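Local coordinates for protein Atp-dependent DNA ligase (Psychromonas sp., PDB 4D05) that probably seals nicks in DNA with ATP as cofactor, by way of an enzyme-adenylate intermediate, at residues Q20-E25 / I129-I134. Residues are numbered along the deposited sequence; the frame is centred on the assembly and turned at random.
Sequences QYYVSE and IEQQKI. With AMP (adenosine monophosphate), chain H.
I129 puts its CG2 methyl against S24 CB while its CD1 reaches the adenine amino group, so this contact supplies part of the AMP pocket, at the adenine amino group, in the nucleotidyltransferase domain. Here residues 129-134, leaving strand 126-128, run beside the outermost strand 21-26 of the neighbouring sheet and join it through a single antiparallel bridge. The adenine N6 divides its two hydrogens between S24 OG and E25 O, each 2.9 Å away; chi1 of S24, 61°, turns the hydroxyl to that amino group. E130 next brings its carbonyl O to S24 CB, and a water links that same oxygen with E25 N. Q131 folds back at chi2, -75°, which sets its OE1 3.4 Å from Y22 CB, the amide nearly perpendicular to the Y22 ring. A second water ties OE1 to Y22 O and S24 OG, a second shell behind the adenine-binding hydroxyl. Q132 makes the bridge itself: V23 N donates to Q132 O at 2.8 Å, and Q132 N returns a bond to V23 O at 2.9 Å. K133 then bends so that CE sits over the centre of the Y22 ring, 3.8 Å from CZ, with NZ adding an off-centre cation-pi contact and bonding to Q160 and T19. On helix 107-121, E108 takes the Y22 hydroxyl. With an alanine in place of Y22, the K133 methylenes would probably lose their aromatic platform and E108 its phenol partner. I134, finally, lays CG1 3.9 Å from V23 CG2, and its N donates to a water 2.8 Å away.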
loop_
_atom_site.group_PDB
_atom_site.type_symbol
_atom_site.label_atom_id
_atom_site.label_comp_id
_atom_site.label_asym_id
_atom_site.label_seq_id
_atom_site.Cartn_x
_atom_site.Cartn_y
_atom_site.Cartn_z
ATOM N N GLN A 20 8.660 -6.456 -17.472
ATOM C CA GLN A 20 7.360 -7.020 -17.829
ATOM C C GLN A 20 6.235 -6.367 -17.050
ATOM O O GLN A 20 5.073 -6.702 -17.281
ATOM C CB GLN A 20 7.348 -8.500 -17.540
ATOM C CG GLN A 20 8.485 -9.172 -18.153
ATOM C CD GLN A 20 8.056 -10.181 -19.109
ATOM O OE1 GLN A 20 7.382 -9.863 -20.089
ATOM N NE2 GLN A 20 8.425 -11.424 -18.848
ATOM N N TYR A 21 6.568 -5.441 -16.149
ATOM C CA TYR A 21 5.549 -4.845 -15.277
ATOM C C TYR A 21 5.281 -3.386 -15.552
ATOM O O TYR A 21 6.205 -2.588 -15.731
ATOM C CB TYR A 21 5.980 -4.953 -13.816
ATOM C CG TYR A 21 6.057 -6.360 -13.376
ATOM C CD1 TYR A 21 7.154 -7.140 -13.713
ATOM C CD2 TYR A 21 5.030 -6.938 -12.657
ATOM C CE1 TYR A 21 7.218 -8.444 -13.349
ATOM C CE2 TYR A 21 5.095 -8.250 -12.285
ATOM C CZ TYR A 21 6.202 -9.004 -12.641
ATOM O OH TYR A 21 6.304 -10.333 -12.307
ATOM N N TYR A 22 4.005 -3.019 -15.523
ATOM C CA TYR A 22 3.631 -1.625 -15.492
ATOM C C TYR A 22 3.732 -1.108 -14.058
ATOM O O TYR A 22 3.228 -1.735 -13.121
ATOM C CB TYR A 22 2.205 -1.412 -16.047
ATOM C CG TYR A 22 2.229 -1.436 -17.568
ATOM C CD1 TYR A 22 2.596 -0.301 -18.290
ATOM C CD2 TYR A 22 1.947 -2.591 -18.258
ATOM C CE1 TYR A 22 2.649 -0.316 -19.688
ATOM C CE2 TYR A 22 2.001 -2.629 -19.640
ATOM C CZ TYR A 22 2.357 -1.494 -20.346
ATOM O OH TYR A 22 2.402 -1.558 -21.733
ATOM N N VAL A 23 4.349 0.057 -13.916
ATOM C CA VAL A 23 4.637 0.637 -12.612
ATOM C C VAL A 23 3.819 1.901 -12.441
ATOM O O VAL A 23 3.789 2.754 -13.318
ATOM C CB VAL A 23 6.144 0.958 -12.480
ATOM C CG1 VAL A 23 6.453 1.505 -11.111
ATOM C CG2 VAL A 23 6.941 -0.274 -12.800
ATOM N N SER A 24 3.169 2.015 -11.279
ATOM C CA SER A 24 2.327 3.148 -10.980
ATOM C C SER A 24 2.553 3.562 -9.531
ATOM O O SER A 24 3.112 2.818 -8.736
ATOM C CB SER A 24 0.841 2.760 -11.191
ATOM O OG SER A 24 0.481 1.704 -10.320
ATOM N N GLU A 25 2.129 4.766 -9.200
ATOM C CA GLU A 25 2.216 5.254 -7.810
ATOM C C GLU A 25 1.140 4.615 -6.943
ATOM O O GLU A 25 -0.054 4.610 -7.280
ATOM C CB GLU A 25 2.068 6.775 -7.782
ATOM C CG GLU A 25 2.263 7.359 -6.367
ATOM C CD GLU A 25 2.296 8.865 -6.316
ATOM O OE1 GLU A 25 2.597 9.481 -7.360
ATOM O OE2 GLU A 25 2.023 9.440 -5.219
ATOM N N ILE A 129 -4.677 6.431 -13.195
ATOM C CA ILE A 129 -3.363 6.426 -12.583
ATOM C C ILE A 129 -2.340 6.146 -13.691
ATOM O O ILE A 129 -2.494 5.224 -14.463
ATOM C CB ILE A 129 -3.287 5.380 -11.462
ATOM C CG1 ILE A 129 -4.319 5.734 -10.376
ATOM C CG2 ILE A 129 -1.895 5.351 -10.881
ATOM C CD1 ILE A 129 -4.437 4.734 -9.249
ATOM N N GLU A 130 -1.292 6.955 -13.768
ATOM C CA GLU A 130 -0.246 6.748 -14.770
ATOM C C GLU A 130 0.438 5.381 -14.622
ATOM O O GLU A 130 0.762 4.951 -13.510
ATOM C CB GLU A 130 0.792 7.877 -14.672
ATOM C CG GLU A 130 1.899 7.802 -15.718
ATOM C CD GLU A 130 3.042 8.809 -15.498
ATOM O OE1 GLU A 130 3.033 9.583 -14.499
ATOM O OE2 GLU A 130 3.966 8.818 -16.347
ATOM N N GLN A 131 0.646 4.709 -15.752
ATOM C CA GLN A 131 1.271 3.397 -15.808
ATOM C C GLN A 131 2.492 3.524 -16.720
ATOM O O GLN A 131 2.381 3.956 -17.896
ATOM C CB GLN A 131 0.298 2.354 -16.388
ATOM C CG GLN A 131 -1.025 2.128 -15.578
ATOM C CD GLN A 131 -0.788 1.313 -14.317
ATOM O OE1 GLN A 131 0.264 0.696 -14.149
ATOM N NE2 GLN A 131 -1.796 1.271 -13.438
ATOM N N GLN A 132 3.665 3.193 -16.173
ATOM C CA GLN A 132 4.903 3.349 -16.936
ATOM C C GLN A 132 5.771 2.108 -16.890
ATOM O O GLN A 132 5.682 1.297 -15.990
ATOM C CB GLN A 132 5.701 4.573 -16.460
ATOM C CG GLN A 132 6.136 4.549 -14.999
ATOM C CD GLN A 132 6.735 5.905 -14.535
ATOM O OE1 GLN A 132 7.816 6.302 -14.971
ATOM N NE2 GLN A 132 6.030 6.602 -13.653
ATOM N N LYS A 133 6.646 2.003 -17.883
ATOM C CA LYS A 133 7.657 0.965 -17.897
ATOM C C LYS A 133 8.996 1.512 -17.395
ATOM O O LYS A 133 9.411 2.641 -17.714
ATOM C CB LYS A 133 7.836 0.415 -19.327
ATOM C CG LYS A 133 6.706 -0.485 -19.790
ATOM C CD LYS A 133 6.640 -1.742 -18.951
ATOM C CE LYS A 133 5.825 -2.852 -19.554
ATOM N NZ LYS A 133 6.448 -3.431 -20.809
ATOM N N ILE A 134 9.681 0.663 -16.654
ATOM C CA ILE A 134 10.952 1.005 -16.006
ATOM C C ILE A 134 11.987 -0.019 -16.446
ATOM O O ILE A 134 11.690 -1.220 -16.518
ATOM C CB ILE A 134 10.757 0.984 -14.458
ATOM C CG1 ILE A 134 9.766 2.063 -13.998
ATOM C CG2 ILE A 134 12.047 1.185 -13.716
ATOM C CD1 ILE A 134 10.240 3.488 -14.221
HETATM P P AMP H . -1.096 -0.412 0.662
HETATM O O1P AMP H . -0.383 -1.556 1.324
HETATM O O2P AMP H . -1.971 0.592 1.389
HETATM O "O5'" AMP H . -1.843 -1.018 -0.600
HETATM C "C5'" AMP H . -2.447 -0.052 -1.430
HETATM C "C4'" AMP H . -3.828 -0.552 -1.727
HETATM O "O4'" AMP H . -4.508 0.323 -2.601
HETATM C "C3'" AMP H . -3.682 -1.875 -2.399
HETATM O "O3'" AMP H . -4.674 -2.703 -1.771
HETATM C "C2'" AMP H . -4.008 -1.601 -3.839
HETATM O "O2'" AMP H . -4.762 -2.776 -4.144
HETATM C "C1'" AMP H . -4.700 -0.207 -3.899
HETATM N N9 AMP H . -3.943 0.749 -4.778
HETATM C C8 AMP H . -3.508 2.019 -4.543
HETATM N N7 AMP H . -2.816 2.541 -5.587
HETATM C C5 AMP H . -2.864 1.584 -6.542
HETATM C C6 AMP H . -2.296 1.437 -7.885
HETATM N N6 AMP H . -1.598 2.447 -8.425
HETATM N N1 AMP H . -2.563 0.293 -8.524
HETATM C C2 AMP H . -3.217 -0.738 -7.970
HETATM N N3 AMP H . -3.745 -0.695 -6.759
HETATM C C4 AMP H . -3.592 0.426 -6.013
HETATM O O HOH W 1 8.627 -1.839 -15.965
HETATM O O HOH W 2 0.900 -0.623 -11.874
HETATM O O HOH W 3 1.415 6.509 -11.387
#